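Local coordinates for protein cephalosporin acylase (Bacillus halodurans, PDB 2NLZ) that probably works as an acylase of the gamma-glutamyltranspeptidase family, an N-terminal-nucleophile hydrolase acting on amide bonds, although its substrate is not established, at residues Q395-N400 with T417-I422; G89-S94 with P116-G121. The protein carries 1 engineered substitution. All coordinates share one frame; numbering follows the deposited sequence.

Interaction 1. Residues Q395-N400 with T417-I422; sequences QNRGHN and TYHTII
The guanidinium of Arg-397 lies flat on the imidazole of His-419, with group centres 3.7 Å apart and planes 19° from parallel. His-419 CE1 sits over one face of the guanidinium, displaced toward its rim, while Thr-420 OG1 meets its edge. Seen from the ring, Arg-397 NE stands over one face, 3.3 Å from CE1 of His-419, and the methylene before it adds a CH-pi contact, Arg-397 CD lying 3.7 Å from the ring centroid. At its rim the imidazole has the backbone N of Ile-421 in plane.

The edge contact is a nearly straight hydrogen bond. Arg-397 NH1 donates to Thr-420 OG1 over 2.9 Å at an N-H...O angle of 172°, with the acceptor in the guanidinium plane, so the bond and the stack together fix the rotation of the group. A water 2.7 Å from Thr-420 OG1 also accepts a weak bond from Arg-397 NH2. Arg-397 reaches this place by setting CG anti to its backbone N (chi1 -173°) and then bending at both chi2 and chi3. Closer to the backbone, Arg-397 CG packs 3.8 Å from the methyl CG2 of Thr-417, whose hydroxyl is hydrogen-bonded to the side-chain amide ND2 of Asn-409. An alanine in place of Arg-397 would probably deprive Thr-420 OG1 of this donor and strip the stacking partner from one face of His-419.

The short 3-10 turn 397-400 thus closes against an irregular strip leading to strand 424-428. Strand 370-376 lies alongside, Ser-376 touching both Arg-397 and Ile-421; Phe-73 of strand 71-78 meets His-419 edge-to-face, and helix 294-314 packs on Tyr-418 through Phe-308 and Met-312.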
loop_
_atom_site.group_PDB
_atom_site.type_symbol
_atom_site.label_atom_id
_atom_site.label_comp_id
_atom_site.label_asym_id
_atom_site.label_seq_id
_atom_site.Cartn_x
_atom_site.Cartn_y
_atom_site.Cartn_z
ATOM N N GLN D 395 27.553 27.271 -17.360
ATOM C CA GLN D 395 26.110 27.088 -17.494
ATOM C C GLN D 395 25.608 27.244 -18.933
ATOM O O GLN D 395 26.278 27.841 -19.774
ATOM C CB GLN D 395 25.389 28.094 -16.594
ATOM C CG GLN D 395 25.631 29.553 -16.944
ATOM C CD GLN D 395 24.811 30.482 -16.085
ATOM O OE1 GLN D 395 23.911 30.031 -15.380
ATOM N NE2 GLN D 395 25.110 31.781 -16.133
ATOM N N ASN D 396 24.428 26.707 -19.215
ATOM C CA ASN D 396 23.775 26.956 -20.506
ATOM C C ASN D 396 22.485 27.773 -20.392
ATOM O O ASN D 396 21.589 27.642 -21.214
ATOM C CB ASN D 396 23.566 25.663 -21.320
ATOM C CG ASN D 396 22.434 24.792 -20.787
ATOM O OD1 ASN D 396 22.230 24.668 -19.585
ATOM N ND2 ASN D 396 21.706 24.176 -21.694
ATOM N N ARG D 397 22.436 28.651 -19.392
ATOM C CA ARG D 397 21.250 29.473 -19.080
ATOM C C ARG D 397 20.644 30.275 -20.234
ATOM O O ARG D 397 19.439 30.460 -20.272
ATOM C CB ARG D 397 21.550 30.401 -17.903
ATOM C CG ARG D 397 20.358 31.185 -17.390
ATOM C CD ARG D 397 19.178 30.298 -17.035
ATOM N NE ARG D 397 19.509 29.307 -16.020
ATOM C CZ ARG D 397 18.606 28.540 -15.423
ATOM N NH1 ARG D 397 17.316 28.657 -15.741
ATOM N NH2 ARG D 397 18.993 27.662 -14.502
ATOM N N GLY D 398 21.470 30.722 -21.175
ATOM C CA GLY D 398 21.000 31.465 -22.344
ATOM C C GLY D 398 20.055 30.705 -23.259
ATOM O O GLY D 398 19.391 31.303 -24.110
ATOM N N HIS D 399 19.984 29.387 -23.076
ATOM C CA HIS D 399 19.040 28.537 -23.801
ATOM C C HIS D 399 17.572 28.912 -23.520
ATOM O O HIS D 399 16.689 28.606 -24.324
ATOM C CB HIS D 399 19.304 27.071 -23.465
ATOM C CG HIS D 399 18.413 26.106 -24.184
ATOM N ND1 HIS D 399 18.686 25.649 -25.454
ATOM C CD2 HIS D 399 17.262 25.501 -23.803
ATOM C CE1 HIS D 399 17.741 24.804 -25.826
ATOM N NE2 HIS D 399 16.866 24.699 -24.844
ATOM N N ASN D 400 17.332 29.590 -22.395
ATOM C CA ASN D 400 15.993 30.046 -21.997
ATOM C C ASN D 400 15.456 31.224 -22.816
ATOM O O ASN D 400 14.247 31.479 -22.829
ATOM C CB ASN D 400 15.970 30.413 -20.506
ATOM C CG ASN D 400 15.587 29.246 -19.612
ATOM O OD1 ASN D 400 14.564 28.590 -19.825
ATOM N ND2 ASN D 400 16.404 28.990 -18.594
ATOM N N THR D 417 17.930 36.395 -18.672
ATOM C CA THR D 417 16.715 35.702 -19.108
ATOM C C THR D 417 15.795 35.253 -17.977
ATOM O O THR D 417 16.195 35.221 -16.807
ATOM C CB THR D 417 17.052 34.453 -19.944
ATOM O OG1 THR D 417 15.839 33.781 -20.295
ATOM C CG2 THR D 417 17.958 33.510 -19.164
ATOM N N TYR D 418 14.559 34.926 -18.361
ATOM C CA TYR D 418 13.645 34.118 -17.572
ATOM C C TYR D 418 14.448 32.994 -16.937
ATOM O O TYR D 418 15.082 32.196 -17.638
ATOM C CB TYR D 418 12.564 33.547 -18.499
ATOM C CG TYR D 418 11.512 32.673 -17.849
ATOM C CD1 TYR D 418 11.717 31.311 -17.679
ATOM C CD2 TYR D 418 10.292 33.205 -17.442
ATOM C CE1 TYR D 418 10.753 30.507 -17.089
ATOM C CE2 TYR D 418 9.317 32.411 -16.856
ATOM C CZ TYR D 418 9.554 31.061 -16.683
ATOM O OH TYR D 418 8.592 30.268 -16.107
ATOM N N HIS D 419 14.423 32.944 -15.607
ATOM C CA HIS D 419 15.262 32.025 -14.839
ATOM C C HIS D 419 14.399 31.051 -14.050
ATOM O O HIS D 419 13.442 31.463 -13.408
ATOM C CB HIS D 419 16.162 32.814 -13.886
ATOM C CG HIS D 419 17.567 32.309 -13.831
ATOM N ND1 HIS D 419 17.929 31.196 -13.104
ATOM C CD2 HIS D 419 18.701 32.766 -14.408
ATOM C CE1 HIS D 419 19.226 30.990 -13.235
ATOM N NE2 HIS D 419 19.720 31.927 -14.023
ATOM N N THR D 420 14.747 29.768 -14.097
ATOM C CA THR D 420 13.926 28.716 -13.474
ATOM C C THR D 420 14.195 28.492 -11.989
ATOM O O THR D 420 13.305 28.086 -11.240
ATOM C CB THR D 420 14.094 27.368 -14.191
ATOM O OG1 THR D 420 15.488 27.012 -14.232
ATOM C CG2 THR D 420 13.513 27.447 -15.599
ATOM N N ILE D 421 15.444 28.721 -11.601
ATOM C CA ILE D 421 15.902 28.680 -10.233
ATOM C C ILE D 421 15.134 29.658 -9.346
ATOM O O ILE D 421 15.162 30.874 -9.570
ATOM C CB ILE D 421 17.353 29.098 -10.217
ATOM C CG1 ILE D 421 18.260 27.951 -10.589
ATOM C CG2 ILE D 421 17.792 29.590 -8.861
ATOM C CD1 ILE D 421 19.686 28.432 -10.489
ATOM N N ILE D 422 14.449 29.136 -8.337
ATOM C CA ILE D 422 13.681 29.982 -7.425
ATOM C C ILE D 422 13.766 29.559 -5.947
ATOM O O ILE D 422 13.276 28.500 -5.556
ATOM C CB ILE D 422 12.181 30.147 -7.881
ATOM C CG1 ILE D 422 11.429 28.803 -7.924
ATOM C CG2 ILE D 422 12.092 30.867 -9.243
ATOM C CD1 ILE D 422 9.912 28.944 -8.033
HETATM O O HOH W 1 17.189 24.922 -13.864
#

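Interaction 2. Residues G89-S94 with P116-G121; sequences GRAPMS and PVTVPG
With chi1 at -60°, Val-119 places CG2 between its own backbone N and carbonyl carbon, and this methyl lies against the main chain of Arg-90, 3.4 Å from the carbonyl O. Thr-118 holds OG1 in the corresponding place, which turns its CG2 beside the backbone N and toward Ala-91, whose CA is 4.0 Å from that methyl. The threonine CB meanwhile borders the Arg-90 carbonyl O at 3.6 Å.

That oxygen is the polar centre of the contact. Val-119 N donates to Arg-90 O over 3.1 Å with an N-H...O angle of 168°, the donor tilted 25° from the carbonyl plane. Beside it, Gly-89 CA makes a CA-H...O contact with Val-119 O at 3.2 Å, a close approach that the absence of a side chain at Gly-89 permits. Farther along, the Pro-92 ring rests its CG on Val-117 O at 3.5 Å. The pairing therefore consists of one backbone hydrogen bond, one CA-H...O contact and van der Waals packing between two irregular segments that run in roughly opposed directions.

The Arg-90 side chain sets off away from segment 116-121 at its CB, and its NE is hydrogen-bonded to Gly-414 O. Segment 89-94 leaves strand 81-87 toward helix 97-101, whereas 116-121 leads into helix 122-133; helix 241-245 packs against both segments, Asp-243 touching Pro-92 and Val-119 and Leu-244 touching Val-119 and Pro-120.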
loop_
_atom_site.group_PDB
_atom_site.type_symbol
_atom_site.label_atom_id
_atom_site.label_comp_id
_atom_site.label_asym_id
_atom_site.label_seq_id
_atom_site.Cartn_x
_atom_site.Cartn_y
_atom_site.Cartn_z
ATOM N N GLY D 89 23.541 36.158 -14.015
ATOM C CA GLY D 89 24.344 36.919 -14.954
ATOM C C GLY D 89 23.635 37.194 -16.261
ATOM O O GLY D 89 22.728 36.459 -16.655
ATOM N N ARG D 90 24.052 38.256 -16.940
ATOM C CA ARG D 90 23.417 38.643 -18.192
ATOM C C ARG D 90 24.103 38.013 -19.410
ATOM O O ARG D 90 25.174 37.413 -19.284
ATOM C CB ARG D 90 23.301 40.174 -18.298
ATOM C CG ARG D 90 24.573 40.971 -17.973
ATOM C CD ARG D 90 24.261 42.223 -17.147
ATOM N NE ARG D 90 22.917 42.743 -17.384
ATOM C CZ ARG D 90 22.185 43.426 -16.502
ATOM N NH1 ARG D 90 20.971 43.836 -16.837
ATOM N NH2 ARG D 90 22.643 43.694 -15.285
ATOM N N ALA D 91 23.456 38.134 -20.572
ATOM C CA ALA D 91 23.950 37.589 -21.832
ATOM C C ALA D 91 25.140 38.387 -22.308
ATOM O O ALA D 91 25.223 39.586 -22.032
ATOM C CB ALA D 91 22.857 37.633 -22.883
ATOM N N PRO D 92 26.072 37.730 -23.022
ATOM C CA PRO D 92 27.217 38.418 -23.621
ATOM C C PRO D 92 26.803 39.594 -24.493
ATOM O O PRO D 92 25.753 39.548 -25.141
ATOM C CB PRO D 92 27.863 37.336 -24.483
ATOM C CG PRO D 92 27.511 36.080 -23.811
ATOM C CD PRO D 92 26.117 36.282 -23.285
ATOM N N MET D 93 27.630 40.635 -24.506
ATOM C CA MET D 93 27.280 41.880 -25.178
ATOM C C MET D 93 27.345 41.741 -26.698
ATOM O O MET D 93 26.757 42.540 -27.434
ATOM C CB MET D 93 28.173 43.018 -24.688
ATOM C CG MET D 93 27.511 44.384 -24.726
ATOM S SD MET D 93 26.111 44.527 -23.600
ATOM C CE MET D 93 26.951 44.698 -22.019
ATOM N N SER D 94 28.047 40.714 -27.161
ATOM C CA SER D 94 28.091 40.407 -28.587
ATOM C C SER D 94 27.009 39.403 -29.037
ATOM O O SER D 94 26.877 39.120 -30.230
ATOM C CB SER D 94 29.494 39.927 -28.988
ATOM O OG SER D 94 29.959 38.902 -28.125
ATOM N N PRO D 116 25.029 29.177 -25.819
ATOM C CA PRO D 116 24.036 29.494 -24.781
ATOM C C PRO D 116 24.614 29.924 -23.428
ATOM O O PRO D 116 23.867 30.042 -22.458
ATOM C CB PRO D 116 23.309 28.161 -24.600
ATOM C CG PRO D 116 24.387 27.160 -24.803
ATOM C CD PRO D 116 25.296 27.727 -25.866
ATOM N N VAL D 117 25.924 30.137 -23.360
ATOM C CA VAL D 117 26.578 30.539 -22.116
ATOM C C VAL D 117 26.358 32.023 -21.794
ATOM O O VAL D 117 26.718 32.893 -22.584
ATOM C CB VAL D 117 28.091 30.261 -22.173
ATOM C CG1 VAL D 117 28.751 30.638 -20.855
ATOM C CG2 VAL D 117 28.357 28.796 -22.517
ATOM N N THR D 118 25.756 32.293 -20.636
ATOM C CA THR D 118 25.667 33.650 -20.085
ATOM C C THR D 118 26.681 33.787 -18.949
ATOM O O THR D 118 27.221 32.775 -18.498
ATOM C CB THR D 118 24.246 33.954 -19.564
ATOM O OG1 THR D 118 23.911 33.076 -18.477
ATOM C CG2 THR D 118 23.251 33.787 -20.679
ATOM N N VAL D 119 26.941 35.007 -18.472
ATOM C CA VAL D 119 27.945 35.163 -17.407
ATOM C C VAL D 119 27.519 34.434 -16.134
ATOM O O VAL D 119 26.398 34.613 -15.655
ATOM C CB VAL D 119 28.406 36.650 -17.123
ATOM C CG1 VAL D 119 29.016 37.262 -18.359
ATOM C CG2 VAL D 119 27.285 37.531 -16.625
ATOM N N PRO D 120 28.394 33.541 -15.636
ATOM C CA PRO D 120 28.170 32.839 -14.383
ATOM C C PRO D 120 28.129 33.813 -13.219
ATOM O O PRO D 120 29.142 34.423 -12.900
ATOM C CB PRO D 120 29.408 31.945 -14.258
ATOM C CG PRO D 120 29.933 31.812 -15.621
ATOM C CD PRO D 120 29.652 33.121 -16.276
ATOM N N GLY D 121 26.965 33.951 -12.590
ATOM C CA GLY D 121 26.801 34.883 -11.476
ATOM C C GLY D 121 27.071 34.382 -10.058
ATOM O O GLY D 121 27.181 35.183 -9.117
#

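Both contacts are buried, but interaction 1 lies about 10 Å from the centre of the chain and interaction 2 about 18 Å, measured between centres. The inner one works through side chains, with a charged group stacked and hydrogen-bonded; the outer one depends on backbone polar atoms and small aliphatic groups. They adjoin directly: Gly-398 N lies 2.8 Å from Pro-116 O, a probable hydrogen bond, and Gln-395 O packs 3.6 Å from Val-117 CG2. Asp-71 of strand 71-78 serves both through weak hydrogen bonds, to His-419 NE2 and Gly-89 N. Each contact closes a nearby part of the chain on itself; their junction unites regions far apart in sequence.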